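Local coordinates for catalase (Corynebacterium glutamicum, PDB 4B7H), which breaks hydrogen peroxide down to water and oxygen at a haem iron, and here carries bound NADPH and the inhibitor nitric oxide, at residues A[463-466]-A[467-470]; A[200-203]-A[204-207]; A[449-452]-A[453-456]; A[503-506]-A[507-510]. All blocks are in the same frame, centred on the assembly; numbering follows the deposited sequence.

Interaction 1 (A[463-466]-A[467-470]). With NDP (NADPH dihydro-nicotinamide-adenine-dinucleotide phosphate), chain H.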
loop_
_atom_site.group_PDB
_atom_site.type_symbol
_atom_site.label_atom_id
_atom_site.label_comp_id
_atom_site.label_asym_id
_atom_site.label_seq_id
_atom_site.Cartn_x
_atom_site.Cartn_y
_atom_site.Cartn_z
ATOM N N VAL A 463 20.315 25.253 -38.922
ATOM C CA VAL A 463 21.160 25.067 -37.742
ATOM C C VAL A 463 22.160 23.917 -37.881
ATOM O O VAL A 463 23.364 24.099 -37.671
ATOM C CB VAL A 463 20.320 24.831 -36.473
ATOM C CG1 VAL A 463 21.224 24.514 -35.281
ATOM C CG2 VAL A 463 19.434 26.036 -36.180
ATOM N N LEU A 464 21.664 22.726 -38.201
ATOM C CA LEU A 464 22.528 21.546 -38.252
ATOM C C LEU A 464 23.617 21.667 -39.313
ATOM O O LEU A 464 23.379 22.200 -40.404
ATOM C CB LEU A 464 21.706 20.289 -38.533
ATOM C CG LEU A 464 20.627 19.936 -37.516
ATOM C CD1 LEU A 464 19.993 18.604 -37.889
ATOM C CD2 LEU A 464 21.188 19.889 -36.098
ATOM N N ASP A 465 24.812 21.171 -39.000
ATOM C CA ASP A 465 25.851 21.078 -40.021
ATOM C C ASP A 465 25.624 19.839 -40.893
ATOM O O ASP A 465 24.737 19.031 -40.613
ATOM C CB ASP A 465 27.278 21.160 -39.430
ATOM C CG ASP A 465 27.638 19.989 -38.518
ATOM O OD1 ASP A 465 27.287 18.839 -38.832
ATOM O OD2 ASP A 465 28.320 20.218 -37.494
ATOM N N GLU A 466 26.409 19.683 -41.953
ATOM C CA GLU A 466 26.169 18.583 -42.887
ATOM C C GLU A 466 26.317 17.198 -42.252
ATOM O O GLU A 466 25.566 16.274 -42.583
ATOM C CB GLU A 466 27.053 18.729 -44.131
ATOM C CG GLU A 466 26.626 19.873 -45.055
ATOM C CD GLU A 466 25.193 19.728 -45.530
ATOM O OE1 GLU A 466 24.816 18.612 -45.946
ATOM O OE2 GLU A 466 24.437 20.719 -45.471
ATOM N N GLY A 467 27.260 17.061 -41.324
ATOM C CA GLY A 467 27.443 15.808 -40.605
ATOM C C GLY A 467 26.257 15.482 -39.713
ATOM O O GLY A 467 25.796 14.333 -39.669
ATOM N N GLU A 468 25.755 16.490 -39.002
ATOM C CA GLU A 468 24.570 16.323 -38.174
ATOM C C GLU A 468 23.356 15.937 -39.009
ATOM O O GLU A 468 22.566 15.084 -38.605
ATOM C CB GLU A 468 24.296 17.597 -37.367
ATOM C CG GLU A 468 25.338 17.870 -36.286
ATOM C CD GLU A 468 25.167 19.225 -35.628
ATOM O OE1 GLU A 468 24.910 20.215 -36.350
ATOM O OE2 GLU A 468 25.286 19.316 -34.381
ATOM N N LYS A 469 23.221 16.549 -40.183
ATOM C CA LYS A 469 22.098 16.261 -41.067
ATOM C C LYS A 469 22.140 14.815 -41.557
ATOM O O LYS A 469 21.109 14.130 -41.595
ATOM C CB LYS A 469 22.076 17.239 -42.241
ATOM C CG LYS A 469 21.724 18.649 -41.822
ATOM C CD LYS A 469 22.122 19.657 -42.876
ATOM C CE LYS A 469 21.126 19.702 -44.005
ATOM N NZ LYS A 469 21.524 20.722 -45.018
ATOM N N GLU A 470 23.330 14.346 -41.917
ATOM C CA GLU A 470 23.484 12.980 -42.401
ATOM C C GLU A 470 23.301 11.962 -41.274
ATOM O O GLU A 470 22.581 10.974 -41.439
ATOM C CB GLU A 470 24.837 12.790 -43.094
ATOM C CG GLU A 470 25.134 11.354 -43.532
ATOM C CD GLU A 470 24.257 10.859 -44.676
ATOM O OE1 GLU A 470 23.572 11.681 -45.334
ATOM O OE2 GLU A 470 24.262 9.633 -44.931
HETATM P PA NDP H . 19.814 29.671 -32.876
HETATM O O1A NDP H . 20.833 29.558 -33.950
HETATM O O2A NDP H . 19.924 30.943 -32.107
HETATM O O5B NDP H . 19.987 28.420 -31.892
HETATM C C5B NDP H . 20.097 27.116 -32.410
HETATM C C4B NDP H . 20.183 26.181 -31.215
HETATM O O4B NDP H . 20.259 24.841 -31.680
HETATM C C3B NDP H . 21.432 26.465 -30.379
HETATM O O3B NDP H . 21.105 26.432 -29.002
HETATM C C2B NDP H . 22.348 25.321 -30.773
HETATM O O2B NDP H . 23.342 24.984 -29.825
HETATM C C1B NDP H . 21.326 24.218 -31.007
HETATM N N9A NDP H . 21.889 23.033 -31.685
HETATM C C8A NDP H . 23.088 22.939 -32.345
HETATM N N7A NDP H . 23.238 21.674 -32.798
HETATM C C5A NDP H . 22.150 20.952 -32.431
HETATM C C6A NDP H . 21.792 19.621 -32.632
HETATM N N6A NDP H . 22.715 18.726 -32.988
HETATM N N1A NDP H . 20.589 19.169 -32.140
HETATM C C2A NDP H . 19.754 20.020 -31.445
HETATM N N3A NDP H . 20.115 21.337 -31.245
HETATM C C4A NDP H . 21.296 21.796 -31.730
HETATM O O3 NDP H . 18.352 29.486 -33.549
HETATM P PN NDP H . 16.948 29.530 -32.750
HETATM O O1N NDP H . 17.170 29.781 -31.299
HETATM O O2N NDP H . 16.052 30.408 -33.541
HETATM O O5D NDP H . 16.389 28.029 -32.917
HETATM C C5D NDP H . 16.528 27.351 -34.151
HETATM C C4D NDP H . 16.253 25.875 -33.946
HETATM O O4D NDP H . 17.219 25.353 -33.056
HETATM C C3D NDP H . 14.895 25.648 -33.300
HETATM O O3D NDP H . 13.882 25.454 -34.277
HETATM C C2D NDP H . 15.135 24.426 -32.431
HETATM O O2D NDP H . 14.824 23.268 -33.155
HETATM C C1D NDP H . 16.637 24.409 -32.165
HETATM N N1N NDP H . 16.952 24.765 -30.765
HETATM C C2N NDP H . 16.356 25.863 -30.215
HETATM C C3N NDP H . 16.603 26.265 -28.912
HETATM C C7N NDP H . 15.884 27.471 -28.400
HETATM O O7N NDP H . 15.602 27.549 -27.033
HETATM N N7N NDP H . 15.507 28.428 -29.241
HETATM C C4N NDP H . 17.555 25.516 -28.003
HETATM C C5N NDP H . 18.154 24.331 -28.704
HETATM C C6N NDP H . 17.831 24.013 -30.024
HETATM P P2B NDP H . 24.831 25.603 -29.936
HETATM O O1X NDP H . 25.367 25.281 -31.316
HETATM O O2X NDP H . 24.738 27.097 -29.716
HETATM O O3X NDP H . 25.663 24.948 -28.849
HETATM O O HOH W 1 25.076 23.543 -35.398
#
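Asp465 and Glu468 form a capping box at the start of helix 466-479. Asp465 is the N-cap residue. Its OD1 accepts a bond from Glu468 N at 2.8 Å, met nearly head-on to the C-O bond. In return Asp465 N donates to Glu468 OE1, also at 2.8 Å and nearly straight (166°). That bond uses the OE1 lone pair facing away from OE2. The Asp465 torsion matters here: CG sits between the backbone N and the carbonyl carbon (chi1 65°), which brings OD1 forward to the amide of Glu468. The cost is a close pair of like charges, with Asp465 OD2 and Glu468 OE1 3.6 Å apart. The helix start and the two backbone N-H groups probably offset it.

The tight side faces NADPH. Leu464 lays CD2 over the adenine, 3.5 Å from C6A. Its CB meets Lys469 CG at 3.7 Å on the other side of the residue. Val463 adds CG1 beside the ribose oxygen O4B. A water donates to Val463 O and, weakly, to Glu468 OE1.

The solvent side is looser. Glu466 is exposed and bends at chi2 to bring its carboxylate to Lys469. Lys469 NZ forms a salt bridge with Glu466 OE2 at 2.9 Å, on the syn side and 24° out of the carboxylate plane. Lys469 also makes a cation-pi contact with Tyr460. Glu468 thus serves both the cap and the cofactor: while OE1 holds the N-cap, OE2 accepts a 3.0 Å hydrogen bond from N6A of the adenine.

Interaction 2 (A[200-203]-A[204-207]); sequences PKTS and RHQD
Pro200 meets Gln206 first: ring atom CG packs 3.7 Å from the amide oxygen OE1. That oxygen also accepts from a water, which donates to Thr202 O as well, and weakly from Asn143.

Thr202 makes the polar centre of the turn. A chi1 of 77° turns its OG1 toward the residues that follow. His205 N donates to OG1 at 3.0 Å. Arg204 N also donates to it, but weakly, with a bent angle of 127°. This weak bond is that of an ST turn. The third partner is His205 ND1, 2.6 Å from OG1. The hydroxyl approaches the imidazole at its edge, near the ring plane, and either group could be the donor.

Ser203 comes next. Its carbonyl O takes a weak bond from Gln206 NE2 at 3.3 Å. A second water joins Ser203 OG to the same NE2, while OG is also bonded to His74. Beyond the turn, the Arg204 guanidinium lies with one face against His205 CE1 and pairs with Asp258 on helix 254-264.

The loop runs from helix 187-194 to strand 208-209 and is largely buried, packing on helix 254-264 and on Phe107 of strand 100-108. One hydroxyl is gripped by three nitrogens. Thr202 probably steadies the turn and the rotation of the His205 ring, and two waters, one at OE1 and one at NE2, share in satisfying the buried Gln206 amide.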
loop_
_atom_site.group_PDB
_atom_site.type_symbol
_atom_site.label_atom_id
_atom_site.label_comp_id
_atom_site.label_asym_id
_atom_site.label_seq_id
_atom_site.Cartn_x
_atom_site.Cartn_y
_atom_site.Cartn_z
ATOM N N PRO A 200 23.682 11.703 -25.582
ATOM C CA PRO A 200 24.785 12.400 -24.913
ATOM C C PRO A 200 25.656 11.389 -24.166
ATOM O O PRO A 200 25.117 10.410 -23.638
ATOM C CB PRO A 200 24.077 13.315 -23.902
ATOM C CG PRO A 200 22.595 13.162 -24.142
ATOM C CD PRO A 200 22.402 11.876 -24.873
ATOM N N LYS A 201 26.964 11.612 -24.097
ATOM C CA LYS A 201 27.839 10.626 -23.464
ATOM C C LYS A 201 27.601 10.521 -21.959
ATOM O O LYS A 201 27.623 9.418 -21.399
ATOM C CB LYS A 201 29.315 10.925 -23.733
ATOM C CG LYS A 201 29.711 10.784 -25.190
ATOM C CD LYS A 201 31.215 10.901 -25.367
ATOM C CE LYS A 201 31.590 10.803 -26.841
ATOM N NZ LYS A 201 33.060 10.707 -27.046
ATOM N N THR A 202 27.402 11.662 -21.303
ATOM C CA THR A 202 27.272 11.695 -19.852
ATOM C C THR A 202 26.168 12.658 -19.442
ATOM O O THR A 202 25.605 13.383 -20.277
ATOM C CB THR A 202 28.572 12.177 -19.158
ATOM O OG1 THR A 202 28.678 13.598 -19.294
ATOM C CG2 THR A 202 29.818 11.510 -19.747
ATOM N N SER A 203 25.875 12.681 -18.149
ATOM C CA SER A 203 24.962 13.677 -17.608
ATOM C C SER A 203 25.579 15.065 -17.552
ATOM O O SER A 203 24.855 16.064 -17.498
ATOM C CB SER A 203 24.530 13.287 -16.203
ATOM O OG SER A 203 23.839 12.062 -16.212
ATOM N N ARG A 204 26.912 15.124 -17.530
ATOM C CA ARG A 204 27.636 16.388 -17.408
ATOM C C ARG A 204 27.781 17.105 -18.744
ATOM O O ARG A 204 27.983 18.326 -18.780
ATOM C CB ARG A 204 29.026 16.141 -16.816
ATOM C CG ARG A 204 29.004 15.381 -15.488
ATOM C CD ARG A 204 30.415 15.133 -14.959
ATOM N NE ARG A 204 31.131 14.146 -15.761
ATOM C CZ ARG A 204 32.295 14.350 -16.364
ATOM N NH1 ARG A 204 32.918 15.522 -16.266
ATOM N NH2 ARG A 204 32.841 13.369 -17.069
ATOM N N HIS A 205 27.685 16.344 -19.832
ATOM C CA HIS A 205 27.918 16.861 -21.175
ATOM C C HIS A 205 26.628 17.071 -21.964
ATOM O O HIS A 205 26.511 16.656 -23.126
ATOM C CB HIS A 205 28.865 15.922 -21.924
ATOM C CG HIS A 205 30.249 15.886 -21.349
ATOM N ND1 HIS A 205 30.624 15.014 -20.349
ATOM C CD2 HIS A 205 31.342 16.640 -21.618
ATOM C CE1 HIS A 205 31.893 15.217 -20.041
ATOM N NE2 HIS A 205 32.351 16.202 -20.793
ATOM N N GLN A 206 25.663 17.716 -21.317
ATOM C CA GLN A 206 24.395 18.072 -21.945
ATOM C C GLN A 206 23.887 19.331 -21.269
ATOM O O GLN A 206 24.178 19.573 -20.090
ATOM C CB GLN A 206 23.365 16.946 -21.772
ATOM C CG GLN A 206 22.929 16.772 -20.320
ATOM C CD GLN A 206 22.105 15.536 -20.072
ATOM O OE1 GLN A 206 21.615 14.883 -21.004
ATOM N NE2 GLN A 206 21.953 15.194 -18.798
ATOM N N ASP A 207 23.150 20.147 -22.015
ATOM C CA ASP A 207 22.418 21.254 -21.416
ATOM C C ASP A 207 21.184 20.730 -20.694
ATOM O O ASP A 207 20.727 19.606 -20.945
ATOM C CB ASP A 207 21.908 22.224 -22.483
ATOM C CG ASP A 207 22.999 23.070 -23.113
ATOM O OD1 ASP A 207 24.076 23.262 -22.502
ATOM O OD2 ASP A 207 22.734 23.581 -24.227
HETATM O O HOH W 2 22.825 12.373 -20.560
HETATM O O HOH W 3 21.752 12.108 -17.975
#

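Interaction 3 (A[449-452]-A[453-456]); sequences DDDD and FIQP. With NDP (NADPH dihydro-nicotinamide-adenine-dinucleotide phosphate), chain H.
The backbone is almost fully extended at Asp451 and turns helical by Ile454, with Phe453 as the N-cap of helix 454-463. The carboxylate of Asp451 spans this change. Its OD1 accepts from Ile454 N at 2.7 Å (156°), through the lone pair on the side of OD2. Phe453 N also donates to OD1, but this bond is weak at 3.1 Å. A chi1 of 86° folds the carboxylate forward onto these two amides. OD1 is then also pressed against the Ile454 methyl CG2, at 3.1 Å. The same methyl lies 3.4 Å from Asp449 O.

Phe453 turns its ring back along the chain. Asp452 CB sits over one face as a CH-pi contact, 4.3 Å from the ring centroid and shifted toward the rim. Asp451 OD2 lies at the ring edge, near its plane. The ring also packs on Ala187 and on Asn497 and Val498 of helix 487-498. The Asp452 carboxylate has other work. It pairs with Arg150 and bonds Ser417 of a neighbouring subunit.

A water bridges the loop to the helix. It donates to Asp451 O and accepts from Gln455 N at 2.9 Å. Gln455 then reaches the cofactor with its backbone: the nicotinamide-ribose hydroxyl O3D gives a weak bond to Gln455 O, while Gln455 OE1 accepts from Thr296 N. The Asp451 bonds are consistent with an Asx turn leading into a helix N terminus, and this helix forms one wall of the NADPH site.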
loop_
_atom_site.group_PDB
_atom_site.type_symbol
_atom_site.label_atom_id
_atom_site.label_comp_id
_atom_site.label_asym_id
_atom_site.label_seq_id
_atom_site.Cartn_x
_atom_site.Cartn_y
_atom_site.Cartn_z
ATOM N N ASP A 449 3.030 31.572 -37.520
ATOM C CA ASP A 449 3.869 30.499 -38.033
ATOM C C ASP A 449 3.656 29.161 -37.313
ATOM O O ASP A 449 4.506 28.273 -37.390
ATOM C CB ASP A 449 5.345 30.918 -37.989
ATOM C CG ASP A 449 5.655 32.075 -38.924
ATOM O OD1 ASP A 449 4.981 32.189 -39.966
ATOM O OD2 ASP A 449 6.574 32.869 -38.625
ATOM N N ASP A 450 2.528 29.009 -36.619
ATOM C CA ASP A 450 2.263 27.760 -35.908
ATOM C C ASP A 450 1.886 26.627 -36.856
ATOM O O ASP A 450 0.882 26.706 -37.564
ATOM C CB ASP A 450 1.130 27.930 -34.889
ATOM C CG ASP A 450 1.543 28.718 -33.663
ATOM O OD1 ASP A 450 2.751 28.790 -33.356
ATOM O OD2 ASP A 450 0.640 29.244 -32.983
ATOM N N ASP A 451 2.698 25.575 -36.851
ATOM C CA ASP A 451 2.348 24.293 -37.456
ATOM C C ASP A 451 3.195 23.240 -36.740
ATOM O O ASP A 451 3.936 23.572 -35.810
ATOM C CB ASP A 451 2.566 24.286 -38.986
ATOM C CG ASP A 451 3.991 23.931 -39.389
ATOM O OD1 ASP A 451 4.942 24.266 -38.658
ATOM O OD2 ASP A 451 4.160 23.300 -40.451
ATOM N N ASP A 452 3.110 21.986 -37.167
ATOM C CA ASP A 452 3.838 20.918 -36.480
ATOM C C ASP A 452 5.256 20.693 -37.003
ATOM O O ASP A 452 6.031 19.968 -36.382
ATOM C CB ASP A 452 3.063 19.600 -36.561
ATOM C CG ASP A 452 1.764 19.632 -35.778
ATOM O OD1 ASP A 452 1.664 20.405 -34.798
ATOM O OD2 ASP A 452 0.841 18.868 -36.126
ATOM N N PHE A 453 5.598 21.309 -38.130
ATOM C CA PHE A 453 6.820 20.949 -38.836
ATOM C C PHE A 453 7.845 22.056 -39.071
ATOM O O PHE A 453 8.996 21.752 -39.371
ATOM C CB PHE A 453 6.480 20.294 -40.181
ATOM C CG PHE A 453 5.726 19.008 -40.039
ATOM C CD1 PHE A 453 6.385 17.849 -39.666
ATOM C CD2 PHE A 453 4.353 18.962 -40.257
ATOM C CE1 PHE A 453 5.692 16.659 -39.528
ATOM C CE2 PHE A 453 3.652 17.778 -40.109
ATOM C CZ PHE A 453 4.327 16.622 -39.749
ATOM N N ILE A 454 7.450 23.321 -38.955
ATOM C CA ILE A 454 8.369 24.397 -39.334
ATOM C C ILE A 454 9.624 24.449 -38.461
ATOM O O ILE A 454 10.734 24.607 -38.970
ATOM C CB ILE A 454 7.677 25.786 -39.427
ATOM C CG1 ILE A 454 8.608 26.796 -40.107
ATOM C CG2 ILE A 454 7.228 26.289 -38.050
ATOM C CD1 ILE A 454 9.076 26.352 -41.473
ATOM N N GLN A 455 9.465 24.295 -37.152
ATOM C CA GLN A 455 10.627 24.397 -36.274
ATOM C C GLN A 455 11.680 23.289 -36.459
ATOM O O GLN A 455 12.865 23.594 -36.522
ATOM C CB GLN A 455 10.214 24.591 -34.808
ATOM C CG GLN A 455 9.604 25.978 -34.544
ATOM C CD GLN A 455 9.653 26.363 -33.087
ATOM O OE1 GLN A 455 9.754 25.506 -32.218
ATOM N NE2 GLN A 455 9.590 27.654 -32.809
ATOM N N PRO A 456 11.266 22.009 -36.556
ATOM C CA PRO A 456 12.319 21.032 -36.870
ATOM C C PRO A 456 12.877 21.228 -38.277
ATOM O O PRO A 456 14.036 20.886 -38.519
ATOM C CB PRO A 456 11.603 19.675 -36.758
ATOM C CG PRO A 456 10.136 19.993 -36.857
ATOM C CD PRO A 456 9.993 21.346 -36.214
HETATM P PA NDP H . 19.814 29.671 -32.876
HETATM O O1A NDP H . 20.833 29.558 -33.950
HETATM O O2A NDP H . 19.924 30.943 -32.107
HETATM O O5B NDP H . 19.987 28.420 -31.892
HETATM C C5B NDP H . 20.097 27.116 -32.410
HETATM C C4B NDP H . 20.183 26.181 -31.215
HETATM O O4B NDP H . 20.259 24.841 -31.680
HETATM C C3B NDP H . 21.432 26.465 -30.379
HETATM O O3B NDP H . 21.105 26.432 -29.002
HETATM C C2B NDP H . 22.348 25.321 -30.773
HETATM O O2B NDP H . 23.342 24.984 -29.825
HETATM C C1B NDP H . 21.326 24.218 -31.007
HETATM N N9A NDP H . 21.889 23.033 -31.685
HETATM C C8A NDP H . 23.088 22.939 -32.345
HETATM N N7A NDP H . 23.238 21.674 -32.798
HETATM C C5A NDP H . 22.150 20.952 -32.431
HETATM C C6A NDP H . 21.792 19.621 -32.632
HETATM N N6A NDP H . 22.715 18.726 -32.988
HETATM N N1A NDP H . 20.589 19.169 -32.140
HETATM C C2A NDP H . 19.754 20.020 -31.445
HETATM N N3A NDP H . 20.115 21.337 -31.245
HETATM C C4A NDP H . 21.296 21.796 -31.730
HETATM O O3 NDP H . 18.352 29.486 -33.549
HETATM P PN NDP H . 16.948 29.530 -32.750
HETATM O O1N NDP H . 17.170 29.781 -31.299
HETATM O O2N NDP H . 16.052 30.408 -33.541
HETATM O O5D NDP H . 16.389 28.029 -32.917
HETATM C C5D NDP H . 16.528 27.351 -34.151
HETATM C C4D NDP H . 16.253 25.875 -33.946
HETATM O O4D NDP H . 17.219 25.353 -33.056
HETATM C C3D NDP H . 14.895 25.648 -33.300
HETATM O O3D NDP H . 13.882 25.454 -34.277
HETATM C C2D NDP H . 15.135 24.426 -32.431
HETATM O O2D NDP H . 14.824 23.268 -33.155
HETATM C C1D NDP H . 16.637 24.409 -32.165
HETATM N N1N NDP H . 16.952 24.765 -30.765
HETATM C C2N NDP H . 16.356 25.863 -30.215
HETATM C C3N NDP H . 16.603 26.265 -28.912
HETATM C C7N NDP H . 15.884 27.471 -28.400
HETATM O O7N NDP H . 15.602 27.549 -27.033
HETATM N N7N NDP H . 15.507 28.428 -29.241
HETATM C C4N NDP H . 17.555 25.516 -28.003
HETATM C C5N NDP H . 18.154 24.331 -28.704
HETATM C C6N NDP H . 17.831 24.013 -30.024
HETATM P P2B NDP H . 24.831 25.603 -29.936
HETATM O O1X NDP H . 25.367 25.281 -31.316
HETATM O O2X NDP H . 24.738 27.097 -29.716
HETATM O O3X NDP H . 25.663 24.948 -28.849
HETATM O O HOH W 4 6.952 23.740 -35.713
#

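Interaction 4 (A[503-506]-A[507-510])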
loop_
_atom_site.group_PDB
_atom_site.type_symbol
_atom_site.label_atom_id
_atom_site.label_comp_id
_atom_site.label_asym_id
_atom_site.label_seq_id
_atom_site.Cartn_x
_atom_site.Cartn_y
_atom_site.Cartn_z
ATOM N N GLY A 503 13.642 13.852 -45.695
ATOM C CA GLY A 503 12.754 12.735 -45.959
ATOM C C GLY A 503 13.294 11.793 -47.023
ATOM O O GLY A 503 13.196 10.571 -46.897
ATOM N N ALA A 504 13.867 12.359 -48.082
ATOM C CA ALA A 504 14.383 11.537 -49.171
ATOM C C ALA A 504 15.559 10.705 -48.671
ATOM O O ALA A 504 15.690 9.527 -49.002
ATOM C CB ALA A 504 14.802 12.406 -50.350
ATOM N N ARG A 505 16.409 11.315 -47.853
ATOM C CA ARG A 505 17.588 10.612 -47.361
ATOM C C ARG A 505 17.200 9.514 -46.368
ATOM O O ARG A 505 17.785 8.429 -46.374
ATOM C CB ARG A 505 18.578 11.600 -46.741
ATOM C CG ARG A 505 19.931 10.995 -46.382
ATOM C CD ARG A 505 20.650 10.451 -47.609
ATOM N NE ARG A 505 21.971 9.928 -47.266
ATOM C CZ ARG A 505 22.559 8.909 -47.886
ATOM N NH1 ARG A 505 21.947 8.301 -48.898
ATOM N NH2 ARG A 505 23.759 8.499 -47.497
ATOM N N VAL A 506 16.204 9.795 -45.528
ATOM C CA VAL A 506 15.701 8.806 -44.583
ATOM C C VAL A 506 15.192 7.569 -45.325
ATOM O O VAL A 506 15.546 6.440 -44.977
ATOM C CB VAL A 506 14.579 9.391 -43.701
ATOM C CG1 VAL A 506 13.791 8.277 -43.002
ATOM C CG2 VAL A 506 15.160 10.366 -42.668
ATOM N N LYS A 507 14.385 7.774 -46.363
ATOM C CA LYS A 507 13.842 6.639 -47.111
ATOM C C LYS A 507 14.950 5.861 -47.826
ATOM O O LYS A 507 14.948 4.630 -47.825
ATOM C CB LYS A 507 12.762 7.087 -48.102
ATOM C CG LYS A 507 12.135 5.936 -48.881
ATOM C CD LYS A 507 10.935 6.392 -49.712
ATOM C CE LYS A 507 10.324 5.217 -50.463
ATOM N NZ LYS A 507 9.087 5.582 -51.216
ATOM N N GLU A 508 15.894 6.583 -48.427
ATOM C CA GLU A 508 17.055 5.964 -49.066
ATOM C C GLU A 508 17.795 5.027 -48.118
ATOM O O GLU A 508 18.068 3.868 -48.442
ATOM C CB GLU A 508 18.052 7.037 -49.486
ATOM C CG GLU A 508 17.824 7.648 -50.831
ATOM C CD GLU A 508 19.113 8.203 -51.388
ATOM O OE1 GLU A 508 19.793 8.954 -50.653
ATOM O OE2 GLU A 508 19.461 7.865 -52.541
ATOM N N LEU A 509 18.147 5.548 -46.948
ATOM C CA LEU A 509 18.932 4.779 -45.999
ATOM C C LEU A 509 18.118 3.634 -45.423
ATOM O O LEU A 509 18.632 2.533 -45.249
ATOM C CB LEU A 509 19.463 5.689 -44.891
ATOM C CG LEU A 509 20.583 6.634 -45.337
ATOM C CD1 LEU A 509 20.933 7.643 -44.245
ATOM C CD2 LEU A 509 21.818 5.830 -45.753
ATOM N N TYR A 510 16.843 3.891 -45.148
ATOM C CA TYR A 510 15.968 2.849 -44.625
ATOM C C TYR A 510 15.892 1.652 -45.576
ATOM O O TYR A 510 16.020 0.498 -45.156
ATOM C CB TYR A 510 14.568 3.399 -44.369
ATOM C CG TYR A 510 13.580 2.334 -43.961
ATOM C CD1 TYR A 510 13.656 1.735 -42.704
ATOM C CD2 TYR A 510 12.570 1.922 -44.827
ATOM C CE1 TYR A 510 12.761 0.755 -42.317
ATOM C CE2 TYR A 510 11.657 0.947 -44.443
ATOM C CZ TYR A 510 11.766 0.361 -43.186
ATOM O OH TYR A 510 10.874 -0.613 -42.786
#
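Arg505 reaches forward along helix 500-514 to Glu508 and Leu509. Its CB points away from the following turn. CG is anti to the backbone N (chi1 -171°), and the chain then bends at chi2 (61°), which brings the rest of the side chain back over residues 508 and 509. CG touches Leu509 CD1 at 4.1 Å. CD passes 3.5 Å from Glu508 OE1. NE lies 3.9 Å from Leu509 CD1, and CZ 3.8 Å from Leu509 CD2. The Leu509 methyl CD2 sits over one face of the guanidinium, toward its rim. At the tip the two nitrogens part. Arg505 NH1 forms a salt bridge with Glu508 OE1 at 2.9 Å. Glu508 lies at the guanidinium edge, but NH1 meets OE1 from above the carboxylate plane, with the two planes 58° apart. NH2 has a different partner, Glu470 of helix 466-479, with which it forms a second salt bridge.

The backbone beneath is regular. The backbone N of Lys507, Glu508, Leu509 and Tyr510 donates to the O of Gly503, Ala504, Arg505 and Val506 in turn. Val506, Leu509 and Tyr510 are buried. Val506 packs on Ile476 and Trp495. Tyr510 sends its OH to Glu488, across to helix 487-498. Ala504, Lys507 and Glu508 face solvent.

The result is an amphipathic alpha-helix with an i to i+3 Arg-Glu salt bridge on its solvent side, packed on other helices in the C-terminal helical region of a catalase.

All four contacts are local and lie in series along the chain, so none encloses another and none cross. Interaction 2 comes first, in the loop between helix 187-194 and strand 208-209. It belongs to the catalase core and lies about 11 Å or more from the others at nearest atoms. The rest lie in the C-terminal helical region. Interaction 3 starts helix 454-463. Interaction 1 turns its end into helix 466-479. Both touch the same NADPH, from centres about 19 Å apart. Interaction 4 lies further on, in helix 500-514. It meets interaction 1 directly, where Glu470 and Arg505 tie the two helices together.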